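Local atomic coordinates of amidase (Bacillus anthracis, PDB entry 5EWQ), a protein that probably hydrolyses carboxylic acid amides to the acid and ammonia, as a bacterial member of the amidase family. Residues Tyr464-Asn476 / Gly498-Pro510. Numbering follows the deposited sequence.
Sequences YPELAVPAGYDNN and GYAYEQQSKNRKP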
ATOM      1  N   TYR A 464     -11.604   2.481  11.241  1.00 71.82           N
ATOM      2  CA  TYR A 464     -12.113   1.181  10.823  1.00 71.92           C
ATOM      3  C   TYR A 464     -11.292   0.618   9.666  1.00 65.01           C
ATOM      4  O   TYR A 464     -10.826   1.369   8.809  1.00 72.70           O
ATOM      5  CB  TYR A 464     -13.589   1.287  10.429  1.00 76.88           C
ATOM      6  CG  TYR A 464     -14.531   1.312  11.613  1.00 86.22           C
ATOM      7  CD1 TYR A 464     -14.505   2.356  12.525  1.00 84.39           C
ATOM      8  CD2 TYR A 464     -15.451   0.292  11.813  1.00 93.63           C
ATOM      9  CE1 TYR A 464     -15.364   2.382  13.607  1.00 89.67           C
ATOM     10  CE2 TYR A 464     -16.315   0.308  12.890  1.00 95.95           C
ATOM     11  CZ  TYR A 464     -16.267   1.357  13.783  1.00 92.84           C
ATOM     12  OH  TYR A 464     -17.124   1.378  14.858  1.00 93.99           O
ATOM     13  N   PRO A 465     -11.109  -0.711   9.643  1.00 67.27           N
ATOM     14  CA  PRO A 465     -10.289  -1.367   8.619  1.00 51.49           C
ATOM     15  C   PRO A 465     -10.929  -1.361   7.231  1.00 53.40           C
ATOM     16  O   PRO A 465     -12.153  -1.364   7.109  1.00 60.25           O
ATOM     17  CB  PRO A 465     -10.155  -2.798   9.145  1.00 53.00           C
ATOM     18  CG  PRO A 465     -11.372  -3.004   9.971  1.00 58.01           C
ATOM     19  CD  PRO A 465     -11.641  -1.676  10.621  1.00 62.82           C
ATOM     20  N   GLU A 466     -10.090  -1.350   6.199  1.00 58.67           N
ATOM     21  CA  GLU A 466     -10.552  -1.351   4.816  1.00 47.93           C
ATOM     22  C   GLU A 466      -9.822  -2.418   4.012  1.00 49.12           C
ATOM     23  O   GLU A 466      -8.610  -2.574   4.140  1.00 52.67           O
ATOM     24  CB  GLU A 466     -10.335   0.019   4.174  1.00 46.02           C
ATOM     25  CG  GLU A 466     -10.970   1.176   4.921  1.00 51.74           C
ATOM     26  CD  GLU A 466     -10.406   2.512   4.486  1.00 58.52           C
ATOM     27  OE1 GLU A 466      -9.447   2.517   3.686  1.00 42.05           O
ATOM     28  OE2 GLU A 466     -10.917   3.556   4.944  1.00 70.49           O
ATOM     29  N   LEU A 467     -10.557  -3.149   3.178  1.00 48.07           N
ATOM     30  CA  LEU A 467      -9.953  -4.196   2.360  1.00 53.58           C
ATOM     31  C   LEU A 467     -10.369  -4.085   0.896  1.00 56.65           C
ATOM     32  O   LEU A 467     -11.545  -4.224   0.562  1.00 62.76           O
ATOM     33  CB  LEU A 467     -10.323  -5.578   2.903  1.00 53.98           C
ATOM     34  CG  LEU A 467      -9.693  -6.767   2.175  1.00 47.57           C
ATOM     35  CD1 LEU A 467      -8.176  -6.700   2.256  1.00 44.22           C
ATOM     36  CD2 LEU A 467     -10.206  -8.081   2.738  1.00 48.76           C
ATOM     37  N   ALA A 468      -9.392  -3.843   0.027  1.00 42.40           N
ATOM     38  CA  ALA A 468      -9.650  -3.708  -1.403  1.00 40.26           C
ATOM     39  C   ALA A 468      -9.458  -5.033  -2.133  1.00 48.47           C
ATOM     40  O   ALA A 468      -8.432  -5.693  -1.981  1.00 47.28           O
ATOM     41  CB  ALA A 468      -8.747  -2.642  -2.000  1.00 48.98           C
ATOM     42  N   VAL A 469     -10.455  -5.419  -2.924  1.00 54.66           N
ATOM     43  CA  VAL A 469     -10.408  -6.660  -3.692  1.00 51.03           C
ATOM     44  C   VAL A 469     -10.802  -6.391  -5.144  1.00 55.37           C
ATOM     45  O   VAL A 469     -11.818  -5.743  -5.396  1.00 62.58           O
ATOM     46  CB  VAL A 469     -11.344  -7.736  -3.089  1.00 50.15           C
ATOM     47  CG1 VAL A 469     -11.317  -9.008  -3.925  1.00 52.00           C
ATOM     48  CG2 VAL A 469     -10.960  -8.038  -1.648  1.00 45.39           C
ATOM     49  N   PRO A 470      -9.989  -6.876  -6.100  1.00 53.51           N
ATOM     50  CA  PRO A 470     -10.245  -6.706  -7.537  1.00 46.44           C
ATOM     51  C   PRO A 470     -11.665  -7.101  -7.943  1.00 53.15           C
ATOM     52  O   PRO A 470     -12.048  -8.263  -7.805  1.00 55.29           O
ATOM     53  CB  PRO A 470      -9.218  -7.639  -8.183  1.00 42.96           C
ATOM     54  CG  PRO A 470      -8.093  -7.668  -7.214  1.00 38.27           C
ATOM     55  CD  PRO A 470      -8.720  -7.582  -5.849  1.00 49.90           C
ATOM     56  N   ALA A 471     -12.431  -6.134  -8.438  1.00 52.20           N
ATOM     57  CA  ALA A 471     -13.829  -6.366  -8.782  1.00 43.85           C
ATOM     58  C   ALA A 471     -14.033  -6.536 -10.284  1.00 56.98           C
ATOM     59  O   ALA A 471     -15.137  -6.841 -10.734  1.00 76.82           O
ATOM     60  CB  ALA A 471     -14.692  -5.228  -8.260  1.00 50.73           C
ATOM     61  N   GLY A 472     -12.970  -6.336 -11.057  1.00 58.88           N
ATOM     62  CA  GLY A 472     -13.042  -6.518 -12.495  1.00 42.37           C
ATOM     63  C   GLY A 472     -12.520  -5.343 -13.295  1.00 40.79           C
ATOM     64  O   GLY A 472     -11.695  -4.566 -12.816  1.00 42.47           O
ATOM     65  N   TYR A 473     -13.005  -5.219 -14.527  1.00 41.51           N
ATOM     66  CA  TYR A 473     -12.554  -4.172 -15.436  1.00 44.54           C
ATOM     67  C   TYR A 473     -13.729  -3.623 -16.240  1.00 50.89           C
ATOM     68  O   TYR A 473     -14.574  -4.383 -16.714  1.00 64.61           O
ATOM     69  CB  TYR A 473     -11.471  -4.709 -16.378  1.00 39.65           C
ATOM     70  CG  TYR A 473     -10.384  -5.496 -15.677  1.00 44.43           C
ATOM     71  CD1 TYR A 473      -9.263  -4.861 -15.159  1.00 46.76           C
ATOM     72  CD2 TYR A 473     -10.483  -6.874 -15.530  1.00 39.88           C
ATOM     73  CE1 TYR A 473      -8.270  -5.576 -14.517  1.00 46.78           C
ATOM     74  CE2 TYR A 473      -9.495  -7.597 -14.888  1.00 46.16           C
ATOM     75  CZ  TYR A 473      -8.391  -6.944 -14.384  1.00 48.36           C
ATOM     76  OH  TYR A 473      -7.405  -7.659 -13.744  1.00 49.69           O
ATOM     77  N   ASP A 474     -13.777  -2.303 -16.397  1.00 41.37           N
ATOM     78  CA  ASP A 474     -14.874  -1.662 -17.114  1.00 42.94           C
ATOM     79  C   ASP A 474     -14.779  -1.911 -18.618  1.00 50.15           C
ATOM     80  O   ASP A 474     -13.954  -2.704 -19.074  1.00 49.34           O
ATOM     81  CB  ASP A 474     -14.900  -0.158 -16.823  1.00 47.96           C
ATOM     82  CG  ASP A 474     -13.657   0.558 -17.317  1.00 63.42           C
ATOM     83  OD1 ASP A 474     -12.651  -0.121 -17.608  1.00 76.80           O
ATOM     84  OD2 ASP A 474     -13.685   1.804 -17.410  1.00 60.62           O
ATOM     85  N   ASN A 475     -15.624  -1.227 -19.382  1.00 49.17           N
ATOM     86  CA  ASN A 475     -15.681  -1.424 -20.827  1.00 59.51           C
ATOM     87  C   ASN A 475     -14.411  -0.969 -21.542  1.00 60.09           C
ATOM     88  O   ASN A 475     -14.129  -1.405 -22.657  1.00 56.51           O
ATOM     89  CB  ASN A 475     -16.893  -0.694 -21.412  1.00 67.60           C
ATOM     90  CG  ASN A 475     -18.206  -1.203 -20.850  1.00 81.79           C
ATOM     91  OD1 ASN A 475     -18.313  -2.357 -20.436  1.00 82.31           O
ATOM     92  ND2 ASN A 475     -19.217  -0.340 -20.836  1.00 77.54           N
ATOM     93  N   ASN A 476     -13.647  -0.092 -20.895  1.00 58.19           N
ATOM     94  CA  ASN A 476     -12.404   0.405 -21.472  1.00 48.99           C
ATOM     95  C   ASN A 476     -11.190  -0.387 -20.997  1.00 44.80           C
ATOM     96  O   ASN A 476     -10.081  -0.197 -21.496  1.00 50.70           O
ATOM     97  CB  ASN A 476     -12.220   1.887 -21.145  1.00 46.65           C
ATOM     98  CG  ASN A 476     -13.160   2.776 -21.934  1.00 69.11           C
ATOM     99  OD1 ASN A 476     -13.469   2.499 -23.092  1.00 69.88           O
ATOM    100  ND2 ASN A 476     -13.621   3.853 -21.307  1.00 81.38           N
ATOM    101  N   GLY A 498     -13.303 -10.974   2.534  1.00 56.21           N
ATOM    102  CA  GLY A 498     -12.587 -10.641   1.316  1.00 53.39           C
ATOM    103  C   GLY A 498     -12.129 -11.858   0.534  1.00 71.50           C
ATOM    104  O   GLY A 498     -12.183 -11.869  -0.696  1.00 77.17           O
ATOM    105  N   TYR A 499     -11.679 -12.884   1.250  1.00 67.39           N
ATOM    106  CA  TYR A 499     -11.210 -14.114   0.621  1.00 65.72           C
ATOM    107  C   TYR A 499     -12.352 -14.849  -0.070  1.00 72.02           C
ATOM    108  O   TYR A 499     -12.178 -15.413  -1.151  1.00 67.52           O
ATOM    109  CB  TYR A 499     -10.547 -15.029   1.654  1.00 57.39           C
ATOM    110  CG  TYR A 499     -10.005 -16.319   1.081  1.00 60.69           C
ATOM    111  CD1 TYR A 499      -8.761 -16.358   0.465  1.00 56.33           C
ATOM    112  CD2 TYR A 499     -10.734 -17.499   1.163  1.00 61.38           C
ATOM    113  CE1 TYR A 499      -8.261 -17.534  -0.060  1.00 59.15           C
ATOM    114  CE2 TYR A 499     -10.241 -18.680   0.642  1.00 64.76           C
ATOM    115  CZ  TYR A 499      -9.004 -18.692   0.032  1.00 66.73           C
ATOM    116  OH  TYR A 499      -8.509 -19.865  -0.488  1.00 69.28           O
ATOM    117  N   ALA A 500     -13.521 -14.838   0.562  1.00 75.56           N
ATOM    118  CA  ALA A 500     -14.689 -15.520   0.019  1.00 90.36           C
ATOM    119  C   ALA A 500     -15.200 -14.820  -1.237  1.00 93.42           C
ATOM    120  O   ALA A 500     -15.624 -15.472  -2.189  1.00 94.20           O
ATOM    121  CB  ALA A 500     -15.786 -15.603   1.065  1.00 90.84           C
ATOM    122  N   TYR A 501     -15.157 -13.490  -1.236  1.00 85.63           N
ATOM    123  CA  TYR A 501     -15.568 -12.718  -2.404  1.00 76.20           C
ATOM    124  C   TYR A 501     -14.560 -12.867  -3.536  1.00 61.44           C
ATOM    125  O   TYR A 501     -14.927 -12.870  -4.711  1.00 63.03           O
ATOM    126  CB  TYR A 501     -15.741 -11.240  -2.047  1.00 55.52           C
ATOM    127  CG  TYR A 501     -15.864 -10.339  -3.257  1.00 63.97           C
ATOM    128  CD1 TYR A 501     -17.028 -10.316  -4.015  1.00 69.54           C
ATOM    129  CD2 TYR A 501     -14.814  -9.515  -3.645  1.00 62.27           C
ATOM    130  CE1 TYR A 501     -17.144  -9.499  -5.123  1.00 73.24           C
ATOM    131  CE2 TYR A 501     -14.921  -8.693  -4.752  1.00 51.38           C
ATOM    132  CZ  TYR A 501     -16.088  -8.689  -5.487  1.00 62.98           C
ATOM    133  OH  TYR A 501     -16.200  -7.873  -6.589  1.00 56.41           O
ATOM    134  N   GLU A 502     -13.288 -12.992  -3.174  1.00 63.07           N
ATOM    135  CA  GLU A 502     -12.217 -13.121  -4.154  1.00 66.54           C
ATOM    136  C   GLU A 502     -12.306 -14.436  -4.921  1.00 71.38           C
ATOM    137  O   GLU A 502     -12.224 -14.456  -6.149  1.00 81.73           O
ATOM    138  CB  GLU A 502     -10.855 -13.014  -3.469  1.00 50.03           C
ATOM    139  CG  GLU A 502      -9.677 -13.174  -4.412  1.00 48.25           C
ATOM    140  CD  GLU A 502      -8.363 -13.331  -3.674  1.00 63.06           C
ATOM    141  OE1 GLU A 502      -8.311 -14.125  -2.711  1.00 67.31           O
ATOM    142  OE2 GLU A 502      -7.384 -12.657  -4.056  1.00 63.90           O
ATOM    143  N   GLN A 503     -12.472 -15.532  -4.188  1.00 68.06           N
ATOM    144  CA  GLN A 503     -12.492 -16.861  -4.789  1.00 57.27           C
ATOM    145  C   GLN A 503     -13.792 -17.135  -5.537  1.00 60.23           C
ATOM    146  O   GLN A 503     -13.802 -17.860  -6.533  1.00 64.52           O
ATOM    147  CB  GLN A 503     -12.269 -17.931  -3.719  1.00 64.65           C
ATOM    148  CG  GLN A 503     -10.910 -17.855  -3.042  1.00 67.97           C
ATOM    149  CD  GLN A 503      -9.761 -18.106  -4.001  1.00 70.56           C
ATOM    150  OE1 GLN A 503      -9.920 -18.787  -5.016  1.00 75.63           O
ATOM    151  NE2 GLN A 503      -8.596 -17.553  -3.686  1.00 68.68           N
ATOM    152  N   GLN A 504     -14.888 -16.555  -5.058  1.00 59.73           N
ATOM    153  CA  GLN A 504     -16.189 -16.752  -5.689  1.00 63.36           C
ATOM    154  C   GLN A 504     -16.452 -15.706  -6.767  1.00 75.24           C
ATOM    155  O   GLN A 504     -17.598 -15.326  -7.010  1.00 84.02           O
ATOM    156  CB  GLN A 504     -17.305 -16.715  -4.642  1.00 65.60           C
ATOM    157  N   SER A 505     -15.385 -15.246  -7.412  1.00 73.42           N
ATOM    158  CA  SER A 505     -15.495 -14.254  -8.476  1.00 71.53           C
ATOM    159  C   SER A 505     -14.298 -14.322  -9.420  1.00 69.01           C
ATOM    160  O   SER A 505     -14.467 -14.455 -10.633  1.00 80.04           O
ATOM    161  CB  SER A 505     -15.624 -12.847  -7.889  1.00 64.66           C
ATOM    162  OG  SER A 505     -14.490 -12.514  -7.107  1.00 70.71           O
ATOM    163  N   LYS A 506     -13.098 -14.234  -8.850  1.00 56.89           N
ATOM    164  CA  LYS A 506     -11.848 -14.285  -9.610  1.00 58.00           C
ATOM    165  C   LYS A 506     -11.830 -13.278 -10.756  1.00 62.73           C
ATOM    166  O   LYS A 506     -11.814 -13.657 -11.926  1.00 61.21           O
ATOM    167  CB  LYS A 506     -11.608 -15.695 -10.157  1.00 59.28           C
ATOM    168  CG  LYS A 506     -11.369 -16.751  -9.091  1.00 69.79           C
ATOM    169  CD  LYS A 506     -11.130 -18.116  -9.719  1.00 78.83           C
ATOM    170  CE  LYS A 506     -10.846 -19.172  -8.664  1.00 81.47           C
ATOM    171  NZ  LYS A 506     -10.636 -20.515  -9.272  1.00 82.79           N
ATOM    172  N   ASN A 507     -11.832 -11.995 -10.412  1.00 64.44           N
ATOM    173  CA  ASN A 507     -11.873 -10.937 -11.415  1.00 54.51           C
ATOM    174  C   ASN A 507     -10.490 -10.524 -11.902  1.00 48.36           C
ATOM    175  O   ASN A 507     -10.342 -10.021 -13.017  1.00 54.80           O
ATOM    176  CB  ASN A 507     -12.603  -9.712 -10.865  1.00 56.43           C
ATOM    177  CG  ASN A 507     -14.027 -10.018 -10.446  1.00 70.14           C
ATOM    178  OD1 ASN A 507     -14.921 -10.131 -11.283  1.00 76.11           O
ATOM    179  ND2 ASN A 507     -14.245 -10.145  -9.142  1.00 73.66           N
ATOM    180  N   ARG A 508      -9.479 -10.738 -11.068  1.00 47.58           N
ATOM    181  CA  ARG A 508      -8.135 -10.258 -11.370  1.00 54.05           C
ATOM    182  C   ARG A 508      -7.488 -11.017 -12.524  1.00 54.65           C
ATOM    183  O   ARG A 508      -7.371 -12.241 -12.491  1.00 63.00           O
ATOM    184  CB  ARG A 508      -7.239 -10.354 -10.134  1.00 52.90           C
ATOM    185  CG  ARG A 508      -6.011  -9.460 -10.208  1.00 50.92           C
ATOM    186  CD  ARG A 508      -4.965  -9.847  -9.179  1.00 57.13           C
ATOM    187  NE  ARG A 508      -3.946 -10.721  -9.751  1.00 65.35           N
ATOM    188  CZ  ARG A 508      -2.835 -10.285 -10.337  1.00 63.04           C
ATOM    189  NH1 ARG A 508      -2.599  -8.984 -10.428  1.00 58.07           N
ATOM    190  NH2 ARG A 508      -1.959 -11.149 -10.833  1.00 79.00           N
ATOM    191  N   LYS A 509      -7.072 -10.273 -13.543  1.00 47.29           N
ATOM    192  CA  LYS A 509      -6.299 -10.831 -14.646  1.00 46.82           C
ATOM    193  C   LYS A 509      -4.915 -10.193 -14.685  1.00 54.17           C
ATOM    194  O   LYS A 509      -4.785  -8.979 -14.525  1.00 54.43           O
ATOM    195  CB  LYS A 509      -7.013 -10.613 -15.983  1.00 45.76           C
ATOM    196  CG  LYS A 509      -8.316 -11.376 -16.142  1.00 59.51           C
ATOM    197  CD  LYS A 509      -8.896 -11.162 -17.534  1.00 71.01           C
ATOM    198  CE  LYS A 509     -10.183 -11.944 -17.731  1.00 86.30           C
ATOM    199  NZ  LYS A 509     -10.739 -11.753 -19.100  1.00 93.19           N
ATOM    200  N   PRO A 510      -3.873 -11.014 -14.885  1.00 54.89           N
ATOM    201  CA  PRO A 510      -2.499 -10.514 -15.011  1.00 50.49           C
ATOM    202  C   PRO A 510      -2.358  -9.526 -16.165  1.00 55.36           C
ATOM    203  O   PRO A 510      -2.827  -9.807 -17.268  1.00 71.86           O
ATOM    204  CB  PRO A 510      -1.685 -11.784 -15.273  1.00 61.14           C
ATOM    205  CG  PRO A 510      -2.506 -12.887 -14.692  1.00 62.93           C
ATOM    206  CD  PRO A 510      -3.931 -12.486 -14.932  1.00 63.63           C
TER
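V469 and Y501 make the main apolar contact: the valine meets the edge of the tyrosine ring, near its plane, with CG1 3.5 Å from Y501 CD2. V469 CG1 lies anti to the backbone N, which carries it to that edge and within 4.1 Å of E502 CB. Further along the ring, Y501 OH approaches A471 CB at 3.5 Å, while L467 CD2 rests on G498 CA. R508 runs alongside the P470 ring, CB to CB 3.9 Å, and its NH2 hydrogen-bonds N47 OD1.

These residues join strand 466-473, an inner strand of the mixed sheet of the amidase fold, to the end of the C-terminal helix 491-503 and the tail after it. The segment axes run nearly parallel, 12° apart, as expected of a helix packed along a sheet. The strand carries a classic beta bulge, A471 and G472 sharing V480 of strand 479-485 as their opposite residue, and N507 CB lies 3.4 Å from G472 N.

Two hydrogen bonds tie the tail to the strand. N507 ND2 donates to P470 O over 3.2 Å, bent at 136° and tilted from both the carbonyl and amide planes, whereas N507 OD1 accepts from K334. The nearly straight bond (169°) from K509 N reaches Y473 OH over 2.6 Å in the plane of the ring, at its edge; the same hydroxyl also hydrogen-bonds S237.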